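Local coordinates for crispr-associated protein Cas5, dvulg subtype (Xanthomonas oryzae pv. oryzae, PDB 3VZI) that probably acts as an endoribonuclease that processes CRISPR RNA in the CRISPR-mediated immune system of its bacterial host, at residues A[59-64]-A[115-120]; A[182-187]-A[208-213]; A[64-69]-A[109-114]. One frame throughout, in Å; residues are numbered along the deposited sequence.

How the interactions relate
Each of the three contacts joins strands of a different beta-sheet of the Cas5 chain. Interaction 1 pairs strands 51-60 and 114-124 inside the five-stranded RRM-like sheet. Interaction 3 is nested in the loop that interaction 1 closes: Ile64 belongs to both, and strands 66-69 and 108-112 follow or precede those of interaction 1 along the chain; the centres of interactions 1 and 3 are about 15 Å apart. Interaction 2 comes later in the sequence, at the open end of the hairpin 184-194/202-210; its centre is about 12 Å from that of interaction 1, and Gly212 probably hydrogen-bonds to Val60. Interactions 2 and 3, about 19 Å apart between centres, do not touch. The central sheet thus borders both smaller sheets.

Interaction 1 of 3, residues A[59-64]-A[115-120]; sequences QVLKPI and GYIIAA
Leu61 and Ile117 touch where strand 51-60 gives way to a loop beside strand 114-124; both strands lie inside the five-stranded antiparallel sheet of the RRM-like (ferredoxin-like) core. Gln59 and Ile117 form a hydrogen-bonded pair, with Gln59 N 3.1 Å from Ile117 O. Ile117 N returns a bond to Gln59 O at 3.0 Å. Just past the strand end, Leu61 N continues the ladder to Gly115 O at 2.8 Å. The Leu61 side chain starts beside this same oxygen, which its CB and CG both approach, chi1 of -64° setting CG anti to the carbonyl carbon. From CG the branches part: CD1 meets Ile117 CG1 at 3.9 Å, while CD2 meets Ile117 CD1 at 4.1 Å. CG and CD1 also lie against the backbone of Gly115. Gln59 shares the sheet face of Ile117, but its amide leads away, NE2 making a weak hydrogen bond to Asp211 O. Val60 and Tyr116 occupy the other face, side by side and buried, and the tyrosine side chain also touches Phe18, Ile33, Ile58 and Leu111. Gln59 O sits at the edge of the Tyr116 ring, near its plane, and Val60 CG2 comes within 4.1 Å of Tyr116 CD1.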
loop_
_atom_site.group_PDB
_atom_site.type_symbol
_atom_site.label_atom_id
_atom_site.label_comp_id
_atom_site.label_asym_id
_atom_site.label_seq_id
_atom_site.Cartn_x
_atom_site.Cartn_y
_atom_site.Cartn_z
ATOM N N GLN A 59 7.514 -9.033 1.431
ATOM C CA GLN A 59 8.787 -9.327 0.770
ATOM C C GLN A 59 8.902 -8.342 -0.365
ATOM O O GLN A 59 8.030 -8.293 -1.214
ATOM C CB GLN A 59 8.756 -10.732 0.196
ATOM C CG GLN A 59 9.991 -11.123 -0.577
ATOM C CD GLN A 59 11.048 -11.745 0.293
ATOM O OE1 GLN A 59 10.760 -12.622 1.124
ATOM N NE2 GLN A 59 12.290 -11.297 0.117
ATOM N N VAL A 60 9.933 -7.511 -0.369
ATOM C CA VAL A 60 10.112 -6.557 -1.467
ATOM C C VAL A 60 10.843 -7.312 -2.577
ATOM O O VAL A 60 11.903 -7.927 -2.347
ATOM C CB VAL A 60 10.864 -5.316 -0.956
ATOM C CG1 VAL A 60 11.054 -4.227 -2.016
ATOM C CG2 VAL A 60 10.132 -4.782 0.258
ATOM N N LEU A 61 10.253 -7.331 -3.765
ATOM C CA LEU A 61 10.886 -8.021 -4.857
ATOM C C LEU A 61 11.770 -7.149 -5.711
ATOM O O LEU A 61 12.779 -7.647 -6.232
ATOM C CB LEU A 61 9.888 -8.773 -5.694
ATOM C CG LEU A 61 9.152 -9.912 -4.973
ATOM C CD1 LEU A 61 7.993 -10.353 -5.842
ATOM C CD2 LEU A 61 9.990 -11.126 -4.589
ATOM N N LYS A 62 11.447 -5.862 -5.842
ATOM C CA LYS A 62 12.187 -4.997 -6.766
ATOM C C LYS A 62 12.853 -3.800 -6.111
ATOM O O LYS A 62 12.419 -3.355 -5.056
ATOM C CB LYS A 62 11.291 -4.609 -7.943
ATOM C CG LYS A 62 11.086 -5.780 -8.921
ATOM C CD LYS A 62 9.865 -5.640 -9.802
ATOM C CE LYS A 62 10.246 -5.035 -11.149
ATOM N NZ LYS A 62 9.164 -5.280 -12.153
ATOM N N PRO A 63 13.951 -3.286 -6.706
ATOM C CA PRO A 63 14.657 -2.128 -6.094
ATOM C C PRO A 63 13.767 -0.916 -5.917
ATOM O O PRO A 63 12.918 -0.620 -6.760
ATOM C CB PRO A 63 15.752 -1.799 -7.106
ATOM C CG PRO A 63 16.022 -3.083 -7.784
ATOM C CD PRO A 63 14.710 -3.833 -7.851
ATOM N N ILE A 64 13.995 -0.221 -4.814
ATOM C CA ILE A 64 13.274 0.978 -4.450
ATOM C C ILE A 64 13.729 2.150 -5.311
ATOM O O ILE A 64 14.817 2.641 -5.107
ATOM C CB ILE A 64 13.527 1.244 -2.971
ATOM C CG1 ILE A 64 12.891 0.117 -2.156
ATOM C CG2 ILE A 64 12.934 2.567 -2.554
ATOM C CD1 ILE A 64 13.497 -0.118 -0.793
ATOM N N GLY A 115 6.966 -4.675 -6.831
ATOM C CA GLY A 115 6.342 -5.995 -6.660
ATOM C C GLY A 115 6.629 -6.581 -5.283
ATOM O O GLY A 115 7.776 -6.701 -4.877
ATOM N N TYR A 116 5.599 -6.932 -4.538
ATOM C CA TYR A 116 5.831 -7.510 -3.234
ATOM C C TYR A 116 5.154 -8.856 -3.155
ATOM O O TYR A 116 4.303 -9.155 -4.002
ATOM C CB TYR A 116 5.265 -6.609 -2.142
ATOM C CG TYR A 116 5.519 -5.147 -2.379
ATOM C CD1 TYR A 116 6.662 -4.534 -1.883
ATOM C CD2 TYR A 116 4.628 -4.387 -3.112
ATOM C CE1 TYR A 116 6.911 -3.199 -2.112
ATOM C CE2 TYR A 116 4.857 -3.051 -3.335
ATOM C CZ TYR A 116 5.995 -2.469 -2.834
ATOM O OH TYR A 116 6.231 -1.140 -3.081
ATOM N N ILE A 117 5.527 -9.656 -2.140
ATOM C CA ILE A 117 4.776 -10.854 -1.760
ATOM C C ILE A 117 4.144 -10.603 -0.394
ATOM O O ILE A 117 4.844 -10.362 0.548
ATOM C CB ILE A 117 5.702 -12.079 -1.670
ATOM C CG1 ILE A 117 6.264 -12.433 -3.062
ATOM C CG2 ILE A 117 4.980 -13.261 -1.020
ATOM C CD1 ILE A 117 7.119 -13.689 -3.065
ATOM N N ILE A 118 2.825 -10.618 -0.273
ATOM C CA ILE A 118 2.226 -10.338 1.024
ATOM C C ILE A 118 1.978 -11.667 1.732
ATOM O O ILE A 118 1.361 -12.571 1.158
ATOM C CB ILE A 118 0.872 -9.616 0.859
ATOM C CG1 ILE A 118 0.949 -8.534 -0.225
ATOM C CG2 ILE A 118 0.322 -9.135 2.202
ATOM C CD1 ILE A 118 0.903 -7.107 0.249
ATOM N N ALA A 119 2.452 -11.814 2.964
ATOM C CA ALA A 119 2.155 -13.025 3.744
ATOM C C ALA A 119 1.240 -12.622 4.872
ATOM O O ALA A 119 1.642 -11.828 5.740
ATOM C CB ALA A 119 3.407 -13.636 4.301
ATOM N N ALA A 120 0.016 -13.160 4.865
ATOM C CA ALA A 120 -0.991 -12.760 5.813
ATOM C C ALA A 120 -1.822 -13.954 6.199
ATOM O O ALA A 120 -1.709 -15.008 5.595
ATOM C CB ALA A 120 -1.884 -11.732 5.164
#

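Interaction 2 of 3, residues A[182-187]-A[208-213]; sequences SGERDL and RMVDGL
Met209 runs alongside Arg185, its partner in an antiparallel hydrogen-bonded pair, and has more surface buried by this contact than any other residue. Arg185 N reaches Met209 O at 2.7 Å, and Met209 N answers to Arg185 O at 2.8 Å. The methionine chain is extended until chi3 (70°) turns CE back toward the arginine, where it meets CD at 3.5 Å and lies at the edge of the guanidinium. Met209 CB packs on Leu187 CD1. Contacts of the methionine with Val60 and Val214 join the hairpin to the central sheet, and the loop residue Leu181 touches it as well.

Arg208 and Glu184 stand on the opposite face, side by side and pointing the same way. Arg208 bends at chi3, which brings NH1 to Glu184 OE2 in a 2.7 Å salt bridge. The carboxylate and guanidinium planes are 7° apart, nearly coplanar, and OE2 lies at the guanidinium edge, near its plane. The same oxygen has Val210 CG2 at 3.4 Å. Next along the exposed face, Asp186 salt-bridges to Arg206.

Beyond the last strand pair, Asp211 accepts from Gly183 N through OD1 at 2.9 Å, on the anti side and tilted 33° out of the carboxylate plane, while its own N binds Gly183 O from above the carbonyl plane. Val210 to Leu213 form a type I' turn with Gly212 at its third position. The arrangement is the open end of a beta hairpin, strands 184-194 and 202-210, followed by a two-residue type I' reversal into strand 213-215.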
loop_
_atom_site.group_PDB
_atom_site.type_symbol
_atom_site.label_atom_id
_atom_site.label_comp_id
_atom_site.label_asym_id
_atom_site.label_seq_id
_atom_site.Cartn_x
_atom_site.Cartn_y
_atom_site.Cartn_z
ATOM N N SER A 182 19.519 -7.056 -0.186
ATOM C CA SER A 182 20.101 -7.989 0.778
ATOM C C SER A 182 20.735 -7.315 2.003
ATOM O O SER A 182 20.999 -6.105 2.002
ATOM C CB SER A 182 21.113 -8.881 0.091
ATOM O OG SER A 182 22.082 -8.064 -0.500
ATOM N N GLY A 183 20.960 -8.102 3.051
ATOM C CA GLY A 183 21.518 -7.582 4.290
ATOM C C GLY A 183 20.422 -6.993 5.146
ATOM O O GLY A 183 19.256 -6.985 4.744
ATOM N N GLU A 184 20.785 -6.525 6.339
ATOM C CA GLU A 184 19.830 -5.877 7.227
ATOM C C GLU A 184 19.738 -4.457 6.714
ATOM O O GLU A 184 20.751 -3.868 6.372
ATOM C CB GLU A 184 20.311 -5.877 8.681
ATOM C CG GLU A 184 21.320 -6.962 9.071
ATOM C CD GLU A 184 20.712 -8.139 9.835
ATOM O OE1 GLU A 184 21.416 -9.169 9.991
ATOM O OE2 GLU A 184 19.546 -8.045 10.294
ATOM N N ARG A 185 18.542 -3.902 6.611
ATOM C CA ARG A 185 18.427 -2.504 6.242
ATOM C C ARG A 185 17.405 -1.864 7.126
ATOM O O ARG A 185 16.329 -2.423 7.352
ATOM C CB ARG A 185 18.027 -2.336 4.781
ATOM C CG ARG A 185 19.118 -2.711 3.805
ATOM C CD ARG A 185 18.723 -2.429 2.351
ATOM N NE ARG A 185 19.613 -3.089 1.383
ATOM C CZ ARG A 185 20.813 -2.630 1.017
ATOM N NH1 ARG A 185 21.300 -1.494 1.509
ATOM N NH2 ARG A 185 21.539 -3.310 0.139
ATOM N N ASP A 186 17.730 -0.695 7.644
ATOM C CA ASP A 186 16.763 0.019 8.457
ATOM C C ASP A 186 16.001 0.974 7.545
ATOM O O ASP A 186 16.584 1.876 6.984
ATOM C CB ASP A 186 17.439 0.730 9.637
ATOM C CG ASP A 186 16.479 1.613 10.410
ATOM O OD1 ASP A 186 15.361 1.139 10.709
ATOM O OD2 ASP A 186 16.829 2.786 10.698
ATOM N N LEU A 187 14.710 0.722 7.352
ATOM C CA LEU A 187 13.836 1.611 6.555
ATOM C C LEU A 187 13.196 2.690 7.425
ATOM O O LEU A 187 12.559 3.591 6.925
ATOM C CB LEU A 187 12.717 0.813 5.903
ATOM C CG LEU A 187 13.015 -0.454 5.103
ATOM C CD1 LEU A 187 11.702 -1.187 4.871
ATOM C CD2 LEU A 187 13.673 -0.085 3.770
ATOM N N ARG A 208 12.226 -2.924 9.438
ATOM C CA ARG A 208 13.559 -3.438 9.172
ATOM C C ARG A 208 13.455 -4.532 8.110
ATOM O O ARG A 208 12.522 -5.353 8.106
ATOM C CB ARG A 208 14.265 -3.934 10.443
ATOM C CG ARG A 208 15.635 -4.560 10.149
ATOM C CD ARG A 208 16.375 -5.058 11.396
ATOM N NE ARG A 208 15.639 -6.139 12.060
ATOM C CZ ARG A 208 16.078 -7.390 12.225
ATOM N NH1 ARG A 208 17.298 -7.749 11.814
ATOM N NH2 ARG A 208 15.288 -8.284 12.828
ATOM N N MET A 209 14.415 -4.525 7.190
ATOM C CA MET A 209 14.360 -5.396 6.020
ATOM C C MET A 209 15.569 -6.314 6.042
ATOM O O MET A 209 16.716 -5.841 6.156
ATOM C CB MET A 209 14.363 -4.542 4.756
ATOM C CG MET A 209 13.892 -5.253 3.496
ATOM S SD MET A 209 13.776 -4.106 2.097
ATOM C CE MET A 209 15.491 -3.749 1.754
ATOM N N VAL A 210 15.324 -7.618 5.956
ATOM C CA VAL A 210 16.417 -8.599 5.906
ATOM C C VAL A 210 16.283 -9.410 4.613
ATOM O O VAL A 210 15.326 -10.174 4.454
ATOM C CB VAL A 210 16.414 -9.501 7.166
ATOM C CG1 VAL A 210 17.351 -10.694 7.023
ATOM C CG2 VAL A 210 16.796 -8.690 8.381
ATOM N N ASP A 211 17.228 -9.230 3.686
ATOM C CA ASP A 211 17.176 -9.882 2.354
ATOM C C ASP A 211 15.795 -9.715 1.676
ATOM O O ASP A 211 15.243 -10.655 1.112
ATOM C CB ASP A 211 17.599 -11.370 2.413
ATOM C CG ASP A 211 19.038 -11.568 2.905
ATOM O OD1 ASP A 211 19.907 -10.725 2.582
ATOM O OD2 ASP A 211 19.327 -12.568 3.618
ATOM N N GLY A 212 15.238 -8.513 1.744
ATOM C CA GLY A 212 13.900 -8.250 1.190
ATOM C C GLY A 212 12.747 -8.404 2.173
ATOM O O GLY A 212 11.698 -7.757 2.024
ATOM N N LEU A 213 12.938 -9.237 3.193
ATOM C CA LEU A 213 11.840 -9.575 4.082
ATOM C C LEU A 213 11.716 -8.526 5.156
ATOM O O LEU A 213 12.723 -8.147 5.747
ATOM C CB LEU A 213 12.098 -10.922 4.714
ATOM C CG LEU A 213 10.934 -11.660 5.348
ATOM C CD1 LEU A 213 9.727 -11.755 4.403
ATOM C CD2 LEU A 213 11.456 -13.039 5.728
#

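Interaction 3 of 3, residues A[64-69]-A[109-114]; sequences ICFESI and TVLREV
Glu67 stretches out with CG anti to its amide nitrogen (chi1 -158°) and an extended chain beyond, whereas Arg112 starts in a similar sense but bends at chi3 (-88°), so that its guanidinium meets the carboxylate. OE1 of Glu67 lies over one face of that group, 2.9 Å from Arg112 NE in a salt bridge. The two planes are inclined by 47°, not laid edge to edge. Backbone bonds join the two antiparallel segments: Arg112 N gives to Cys65 O at 3.0 Å and Val110 N to Glu67 O at 3.1 Å, but Glu67 N to Val110 O is weak. One water links Cys65 N to Arg112 O.

Leu111 places CD2 over a face of the Phe66 ring, 4.1 Å from its centroid, a CH-pi contact; the same methyl touches Ile64 CG2. The Ile69 and Val110 side chains cross at about a right angle, with CD1 of Ile69 at CG2 of Val110. Arg15 makes a long, weak ion pair with Glu67 OE1, and its NH2 lies close to Arg112 NH2. Glu67 thus has a firm partner in Arg112 and a more distant one in Arg15, and its charge probably balances part of theirs.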
loop_
_atom_site.group_PDB
_atom_site.type_symbol
_atom_site.label_atom_id
_atom_site.label_comp_id
_atom_site.label_asym_id
_atom_site.label_seq_id
_atom_site.Cartn_x
_atom_site.Cartn_y
_atom_site.Cartn_z
ATOM N N ILE A 64 13.995 -0.221 -4.814
ATOM C CA ILE A 64 13.274 0.978 -4.450
ATOM C C ILE A 64 13.729 2.150 -5.311
ATOM O O ILE A 64 14.817 2.641 -5.107
ATOM C CB ILE A 64 13.527 1.244 -2.971
ATOM C CG1 ILE A 64 12.891 0.117 -2.156
ATOM C CG2 ILE A 64 12.934 2.567 -2.554
ATOM C CD1 ILE A 64 13.497 -0.118 -0.793
ATOM N N CYS A 65 12.908 2.568 -6.284
ATOM C CA CYS A 65 13.194 3.726 -7.146
ATOM C C CYS A 65 12.021 4.676 -7.153
ATOM O O CYS A 65 10.884 4.240 -7.155
ATOM C CB CYS A 65 13.438 3.328 -8.602
ATOM S SG CYS A 65 14.152 1.699 -8.857
ATOM N N PHE A 66 12.292 5.977 -7.227
ATOM C CA PHE A 66 11.234 6.963 -7.180
ATOM C C PHE A 66 11.148 7.688 -8.501
ATOM O O PHE A 66 12.012 7.527 -9.344
ATOM C CB PHE A 66 11.451 7.937 -6.006
ATOM C CG PHE A 66 11.154 7.334 -4.667
ATOM C CD1 PHE A 66 9.832 7.249 -4.201
ATOM C CD2 PHE A 66 12.174 6.796 -3.891
ATOM C CE1 PHE A 66 9.536 6.656 -2.973
ATOM C CE2 PHE A 66 11.879 6.189 -2.661
ATOM C CZ PHE A 66 10.562 6.124 -2.199
ATOM N N GLU A 67 10.101 8.487 -8.679
ATOM C CA GLU A 67 9.889 9.233 -9.901
ATOM C C GLU A 67 8.992 10.414 -9.569
ATOM O O GLU A 67 7.991 10.253 -8.874
ATOM C CB GLU A 67 9.221 8.340 -10.938
ATOM C CG GLU A 67 9.385 8.772 -12.382
ATOM C CD GLU A 67 8.664 7.842 -13.344
ATOM O OE1 GLU A 67 8.012 6.899 -12.858
ATOM O OE2 GLU A 67 8.724 8.056 -14.579
ATOM N N SER A 68 9.370 11.608 -10.039
ATOM C CA SER A 68 8.479 12.753 -9.949
ATOM C C SER A 68 7.516 12.785 -11.118
ATOM O O SER A 68 7.921 12.726 -12.280
ATOM C CB SER A 68 9.231 14.067 -9.821
ATOM O OG SER A 68 9.499 14.321 -8.457
ATOM N N ILE A 69 6.235 12.896 -10.771
ATOM C CA ILE A 69 5.109 12.713 -11.690
ATOM C C ILE A 69 3.989 13.766 -11.504
ATOM O O ILE A 69 3.682 14.163 -10.376
ATOM C CB ILE A 69 4.619 11.255 -11.561
ATOM C CG1 ILE A 69 5.317 10.416 -12.624
ATOM C CG2 ILE A 69 3.104 11.118 -11.615
ATOM C CD1 ILE A 69 5.777 9.067 -12.122
ATOM N N THR A 109 5.723 12.003 -5.801
ATOM C CA THR A 109 6.931 11.208 -5.812
ATOM C C THR A 109 6.537 9.768 -5.473
ATOM O O THR A 109 6.340 9.399 -4.308
ATOM C CB THR A 109 7.956 11.770 -4.815
ATOM O OG1 THR A 109 8.139 13.153 -5.103
ATOM C CG2 THR A 109 9.307 11.058 -4.940
ATOM N N VAL A 110 6.435 8.960 -6.516
ATOM C CA VAL A 110 5.816 7.651 -6.457
ATOM C C VAL A 110 6.914 6.618 -6.638
ATOM O O VAL A 110 8.011 6.954 -7.179
ATOM C CB VAL A 110 4.775 7.513 -7.576
ATOM C CG1 VAL A 110 3.719 8.596 -7.415
ATOM C CG2 VAL A 110 5.409 7.605 -8.966
ATOM N N LEU A 111 6.656 5.397 -6.136
ATOM C CA LEU A 111 7.523 4.241 -6.401
ATOM C C LEU A 111 7.287 3.799 -7.839
ATOM O O LEU A 111 6.150 3.874 -8.343
ATOM C CB LEU A 111 7.221 3.079 -5.449
ATOM C CG LEU A 111 7.597 3.218 -3.967
ATOM C CD1 LEU A 111 6.756 2.288 -3.105
ATOM C CD2 LEU A 111 9.108 3.036 -3.700
ATOM N N ARG A 112 8.353 3.379 -8.508
ATOM C CA ARG A 112 8.261 2.942 -9.891
ATOM C C ARG A 112 8.447 1.403 -9.913
ATOM O O ARG A 112 9.052 0.859 -9.001
ATOM C CB ARG A 112 9.275 3.746 -10.726
ATOM C CG ARG A 112 9.829 3.090 -11.985
ATOM C CD ARG A 112 10.414 4.102 -12.988
ATOM N NE ARG A 112 9.425 4.644 -13.952
ATOM C CZ ARG A 112 8.309 4.026 -14.380
ATOM N NH1 ARG A 112 7.994 2.809 -13.969
ATOM N NH2 ARG A 112 7.500 4.629 -15.238
ATOM N N GLU A 113 7.862 0.709 -10.887
ATOM C CA GLU A 113 8.043 -0.747 -11.084
ATOM C C GLU A 113 8.207 -1.642 -9.821
ATOM O O GLU A 113 9.253 -2.281 -9.612
ATOM C CB GLU A 113 9.176 -0.993 -12.094
ATOM C CG GLU A 113 8.681 -1.092 -13.544
ATOM C CD GLU A 113 9.737 -0.734 -14.597
ATOM O OE1 GLU A 113 10.763 -0.090 -14.263
ATOM O OE2 GLU A 113 9.536 -1.084 -15.786
ATOM N N VAL A 114 7.168 -1.695 -8.990
ATOM C CA VAL A 114 7.227 -2.437 -7.726
ATOM C C VAL A 114 6.639 -3.837 -7.824
ATOM O O VAL A 114 5.904 -4.142 -8.783
ATOM C CB VAL A 114 6.514 -1.706 -6.578
ATOM C CG1 VAL A 114 7.052 -0.283 -6.450
ATOM C CG2 VAL A 114 4.993 -1.768 -6.750
HETATM O O HOH W 1 10.684 0.361 -6.435
#